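PDB 1HJS: beta-1,4-galactanase from Thielavia heterothallica, which catalyses the hydrolysis of beta-1,4-galactosidic linkages in type I arabinogalactans, as a family 53 glycoside hydrolase of clan GH-A. Local coordinates for residues L105-K108 with L109-T113; P99-I102 with D103-S106. All blocks are in the same frame, centred on the assembly; numbering follows the deposited sequence.

How the interactions relate
Interactions 1 and 2 follow each other along helix 102-122 and share Leu105 and Ser106. Their centres lie about 8 Å apart. Both are partly buried, on the outer layer of the barrel and away from the catalytic residues. Interaction 2 is the start of the helix, where the loop 99-101 gives way to the first turn. Its chemistry is polar: an aspartate N-cap and a serine folded back on a carbonyl. Interaction 1 lies in the next turns. Its regular helical turns carry Asn111, to which the glycan is attached, Trp107, which lies against it, and Lys108, which binds a sulfate ion, while Leu109 and Thr113 are buried. The two meet directly where Lys108 CG packs on Pro99 CD, 3.7 Å away.

Interaction 1 (L105-K108 with L109-T113); sequences LSWK and LYNYT. With NAG (2-acetamido-2-deoxy-beta-D-glucopyranose), chain E; SO4 (sulfate ion), chain F.
The indole of Trp107 lies against the glycan carried by Asn111. NAG N2 and Asn111 ND2 sit over one of its faces, with NAG N2 3.1 Å above the ring plane and offset toward the rim. The six-membered ring also meets the sugar ring: Trp107 CH2 is 3.3 Å from NAG C3. At the edge of the indole, near its plane, is Tyr110, whose CD1 lies 4.3 Å from Trp107 CD1. The ring of Tyr112 receives the sulfate at its edge, where Tyr112 CD1 is 3.4 Å from SO4 O1. The indole and the Asn111 amide are turned 54° apart, so they do not stack. Trp107 has CG roughly anti to its own N (chi1 -154°), which brings the indole round to the sugar. Asn111 ND2 is bonded covalently to NAG C1. Asn111, Tyr112 and Thr113 form the Asn-X-Thr sequon of N-glycosylation, here within a helix. This is helix 102-122, which links the third and fourth strands of the TIM barrel. Leu105, Ser106, Trp107 and Lys108 each offer a carbonyl to the amide four residues on. Leu109 O takes two donors from Thr113: the amide N, and OG1 at 2.8 Å. They reach it from opposite faces of its plane. Thr113 OG1 is also hydrogen-bonded to Tyr82 OH. Tyr110 reaches out of the segment, and its OH is hydrogen-bonded to Asp166. The chain of Lys108 bends at chi2 (-33°) and ends in a hydrogen bond from NZ to SO4 O2, 2.7 Å long. The sulfate probably comes from the crystallisation liquor, and Trp98 NE1 and Asn51 ND2 also bind it.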
loop_
_atom_site.group_PDB
_atom_site.type_symbol
_atom_site.label_atom_id
_atom_site.label_comp_id
_atom_site.label_asym_id
_atom_site.label_seq_id
_atom_site.Cartn_x
_atom_site.Cartn_y
_atom_site.Cartn_z
ATOM N N LEU A 105 -0.263 -14.424 20.904
ATOM C CA LEU A 105 -0.557 -13.619 19.723
ATOM C C LEU A 105 0.676 -13.529 18.829
ATOM O O LEU A 105 0.574 -13.632 17.608
ATOM C CB LEU A 105 -1.000 -12.210 20.124
ATOM C CG LEU A 105 -1.263 -11.248 18.959
ATOM C CD1 LEU A 105 -2.362 -11.805 18.056
ATOM C CD2 LEU A 105 -1.665 -9.891 19.512
ATOM N N SER A 106 1.842 -13.334 19.440
ATOM C CA SER A 106 3.085 -13.235 18.684
ATOM C C SER A 106 3.312 -14.523 17.911
ATOM O O SER A 106 3.755 -14.508 16.761
ATOM C CB SER A 106 4.269 -12.994 19.623
ATOM O OG SER A 106 4.141 -11.755 20.293
ATOM N N TRP A 107 2.999 -15.642 18.549
ATOM C CA TRP A 107 3.177 -16.930 17.907
ATOM C C TRP A 107 2.155 -17.123 16.791
ATOM O O TRP A 107 2.479 -17.658 15.729
ATOM C CB TRP A 107 3.057 -18.046 18.938
ATOM C CG TRP A 107 3.798 -19.273 18.535
ATOM C CD1 TRP A 107 4.740 -19.376 17.545
ATOM C CD2 TRP A 107 3.699 -20.567 19.131
ATOM N NE1 TRP A 107 5.231 -20.657 17.489
ATOM C CE2 TRP A 107 4.611 -21.411 18.454
ATOM C CE3 TRP A 107 2.929 -21.101 20.174
ATOM C CZ2 TRP A 107 4.775 -22.759 18.786
ATOM C CZ3 TRP A 107 3.094 -22.445 20.506
ATOM C CH2 TRP A 107 4.011 -23.257 19.811
ATOM N N LYS A 108 0.925 -16.683 17.039
ATOM C CA LYS A 108 -0.146 -16.793 16.052
ATOM C C LYS A 108 0.249 -15.993 14.815
ATOM O O LYS A 108 0.093 -16.453 13.687
ATOM C CB LYS A 108 -1.445 -16.207 16.610
ATOM C CG LYS A 108 -2.731 -16.900 16.176
ATOM C CD LYS A 108 -2.693 -17.476 14.769
ATOM C CE LYS A 108 -4.005 -18.180 14.459
ATOM N NZ LYS A 108 -3.906 -19.128 13.314
ATOM N N LEU A 109 0.743 -14.780 15.047
ATOM C CA LEU A 109 1.146 -13.888 13.968
ATOM C C LEU A 109 2.266 -14.507 13.142
ATOM O O LEU A 109 2.271 -14.420 11.913
ATOM C CB LEU A 109 1.593 -12.544 14.547
ATOM C CG LEU A 109 1.999 -11.476 13.530
ATOM C CD1 LEU A 109 0.872 -11.259 12.526
ATOM C CD2 LEU A 109 2.326 -10.187 14.259
ATOM N N TYR A 110 3.217 -15.131 13.825
ATOM C CA TYR A 110 4.328 -15.782 13.147
ATOM C C TYR A 110 3.805 -16.945 12.308
ATOM O O TYR A 110 4.137 -17.060 11.128
ATOM C CB TYR A 110 5.350 -16.272 14.176
ATOM C CG TYR A 110 6.423 -17.171 13.603
ATOM C CD1 TYR A 110 6.242 -18.553 13.556
ATOM C CD2 TYR A 110 7.617 -16.643 13.114
ATOM C CE1 TYR A 110 7.229 -19.395 13.039
ATOM C CE2 TYR A 110 8.614 -17.475 12.593
ATOM C CZ TYR A 110 8.408 -18.851 12.562
ATOM O OH TYR A 110 9.382 -19.687 12.059
ATOM N N ASN A 111 2.975 -17.790 12.915
ATOM C CA ASN A 111 2.393 -18.941 12.227
ATOM C C ASN A 111 1.606 -18.517 10.997
ATOM O O ASN A 111 1.755 -19.101 9.921
ATOM C CB ASN A 111 1.443 -19.711 13.147
ATOM C CG ASN A 111 2.161 -20.437 14.262
ATOM O OD1 ASN A 111 3.390 -20.517 14.281
ATOM N ND2 ASN A 111 1.377 -20.967 15.194
ATOM N N TYR A 112 0.748 -17.515 11.171
ATOM C CA TYR A 112 -0.077 -17.014 10.073
ATOM C C TYR A 112 0.763 -16.499 8.914
ATOM O O TYR A 112 0.511 -16.829 7.756
ATOM C CB TYR A 112 -0.989 -15.884 10.562
ATOM C CG TYR A 112 -1.628 -15.098 9.429
ATOM C CD1 TYR A 112 -2.757 -15.579 8.767
ATOM C CD2 TYR A 112 -1.071 -13.895 8.993
ATOM C CE1 TYR A 112 -3.320 -14.875 7.689
ATOM C CE2 TYR A 112 -1.621 -13.186 7.920
ATOM C CZ TYR A 112 -2.743 -13.681 7.274
ATOM O OH TYR A 112 -3.285 -12.978 6.215
ATOM N N THR A 113 1.748 -15.668 9.230
ATOM C CA THR A 113 2.616 -15.095 8.209
ATOM C C THR A 113 3.437 -16.183 7.518
ATOM O O THR A 113 3.558 -16.202 6.290
ATOM C CB THR A 113 3.557 -14.050 8.827
ATOM O OG1 THR A 113 2.774 -13.050 9.495
ATOM C CG2 THR A 113 4.405 -13.384 7.747
HETATM C C1 NAG E . 1.846 -22.055 16.029
HETATM C C2 NAG E . 0.821 -22.311 17.138
HETATM C C3 NAG E . 1.261 -23.493 18.009
HETATM C C4 NAG E . 1.582 -24.716 17.146
HETATM C C5 NAG E . 2.570 -24.335 16.039
HETATM C C6 NAG E . 2.836 -25.484 15.088
HETATM C C7 NAG E . -0.481 -20.503 18.062
HETATM C C8 NAG E . -0.636 -19.508 19.204
HETATM N N2 NAG E . 0.692 -21.119 17.954
HETATM O O3 NAG E . 0.229 -23.820 18.926
HETATM O O4 NAG E . 2.143 -25.738 17.957
HETATM O O5 NAG E . 2.043 -23.244 15.252
HETATM O O6 NAG E . 4.039 -25.278 14.367
HETATM O O7 NAG E . -1.420 -20.707 17.292
HETATM S S SO4 F . -6.326 -18.280 10.907
HETATM O O1 SO4 F . -4.911 -17.571 10.556
HETATM O O2 SO4 F . -5.978 -19.450 11.692
HETATM O O3 SO4 F . -7.098 -17.445 11.551
HETATM O O4 SO4 F . -6.801 -18.707 9.615
#

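Interaction 2 (P99-I102 with D103-S106); sequences PSDI and DNLS
Ile102 O is gripped twice by Ser106. The hydroxyl OG donates to it at 2.7 Å and the amide N at 2.9 Å, from opposite faces of the carbonyl plane. OG stands above that plane, not on a lone pair. Ile102 begins helix 102-122, and Asp101 is its N-cap. Asp101 OD2 accepts the amide of Asn104 at 3.0 Å, a fairly straight bond (166°) that comes from above the carboxylate plane. The other oxygen, Asp101 OD1, accepts from Asn104 ND2 at 3.1 Å, on its syn side. The carboxylate and amide planes stand 82° apart, yet OD1 lies almost in the amide plane. With chi1 at 68°, CG of Asp101 sits between its own N and carbonyl carbon, which turns the carboxylate back over the first turn. A water donates to Asp101 OD2 and accepts from Asp103 N, which links the carboxylate to a second amide of the first turn. An alanine in place of Asp101 would probably leave Asn104 N without its cap, set the Asn104 side chain free to turn and remove one end of the water bridge. Asp101 also gives its carbonyl O to Leu105 N, the first bond of the regular helical pattern. Asp103 has its main polar partner outside the turn: its OD1 makes a salt bridge with Arg155 of helix 150-165. Ile102 CD1 packs on Ser106 OG. Pro99 packs its ring on Asn104, with Pro99 CG 3.7 Å from Asn104 CB. Pro99 O is buried without a polar partner; Leu105 CD1 lies against it at 3.4 Å.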
loop_
_atom_site.group_PDB
_atom_site.type_symbol
_atom_site.label_atom_id
_atom_site.label_comp_id
_atom_site.label_asym_id
_atom_site.label_seq_id
_atom_site.Cartn_x
_atom_site.Cartn_y
_atom_site.Cartn_z
ATOM N N PRO A 99 -5.728 -15.089 19.641
ATOM C CA PRO A 99 -5.561 -14.827 21.076
ATOM C C PRO A 99 -5.108 -13.396 21.361
ATOM O O PRO A 99 -4.439 -12.778 20.532
ATOM C CB PRO A 99 -4.516 -15.856 21.490
ATOM C CG PRO A 99 -3.641 -15.928 20.273
ATOM C CD PRO A 99 -4.656 -15.972 19.141
ATOM N N SER A 100 -5.465 -12.883 22.537
ATOM C CA SER A 100 -5.114 -11.517 22.924
ATOM C C SER A 100 -3.796 -11.363 23.675
ATOM O O SER A 100 -3.152 -10.322 23.579
ATOM C CB SER A 100 -6.228 -10.908 23.782
ATOM O OG SER A 100 -7.414 -10.726 23.031
ATOM N N ASP A 101 -3.394 -12.380 24.435
ATOM C CA ASP A 101 -2.154 -12.266 25.194
ATOM C C ASP A 101 -0.963 -12.199 24.244
ATOM O O ASP A 101 -0.898 -12.940 23.264
ATOM C CB ASP A 101 -2.001 -13.435 26.168
ATOM C CG ASP A 101 -1.779 -14.755 25.468
ATOM O OD1 ASP A 101 -2.741 -15.292 24.882
ATOM O OD2 ASP A 101 -0.636 -15.251 25.500
ATOM N N ILE A 102 -0.021 -11.312 24.546
ATOM C CA ILE A 102 1.155 -11.112 23.701
ATOM C C ILE A 102 1.936 -12.375 23.326
ATOM O O ILE A 102 2.302 -12.551 22.165
ATOM C CB ILE A 102 2.115 -10.077 24.337
ATOM C CG1 ILE A 102 3.276 -9.790 23.386
ATOM C CG2 ILE A 102 2.616 -10.575 25.690
ATOM C CD1 ILE A 102 2.847 -9.182 22.052
ATOM N N ASP A 103 2.185 -13.256 24.287
ATOM C CA ASP A 103 2.927 -14.484 23.999
ATOM C C ASP A 103 2.280 -15.312 22.891
ATOM O O ASP A 103 2.916 -15.615 21.879
ATOM C CB ASP A 103 3.061 -15.334 25.268
ATOM C CG ASP A 103 4.147 -14.829 26.200
ATOM O OD1 ASP A 103 4.508 -13.636 26.117
ATOM O OD2 ASP A 103 4.639 -15.625 27.028
ATOM N N ASN A 104 1.014 -15.673 23.071
ATOM C CA ASN A 104 0.316 -16.472 22.077
ATOM C C ASN A 104 0.010 -15.719 20.790
ATOM O O ASN A 104 0.015 -16.305 19.706
ATOM C CB ASN A 104 -0.978 -17.038 22.667
ATOM C CG ASN A 104 -0.721 -18.157 23.657
ATOM O OD1 ASN A 104 -0.025 -19.119 23.346
ATOM N ND2 ASN A 104 -1.285 -18.037 24.853
ATOM N N LEU A 105 -0.263 -14.424 20.904
ATOM C CA LEU A 105 -0.557 -13.619 19.723
ATOM C C LEU A 105 0.676 -13.529 18.829
ATOM O O LEU A 105 0.574 -13.632 17.608
ATOM C CB LEU A 105 -1.000 -12.210 20.124
ATOM C CG LEU A 105 -1.263 -11.248 18.959
ATOM C CD1 LEU A 105 -2.362 -11.805 18.056
ATOM C CD2 LEU A 105 -1.665 -9.891 19.512
ATOM N N SER A 106 1.842 -13.334 19.440
ATOM C CA SER A 106 3.085 -13.235 18.684
ATOM C C SER A 106 3.312 -14.523 17.911
ATOM O O SER A 106 3.755 -14.508 16.761
ATOM C CB SER A 106 4.269 -12.994 19.623
ATOM O OG SER A 106 4.141 -11.755 20.293
HETATM O O HOH W 1 1.289 -13.529 27.202
#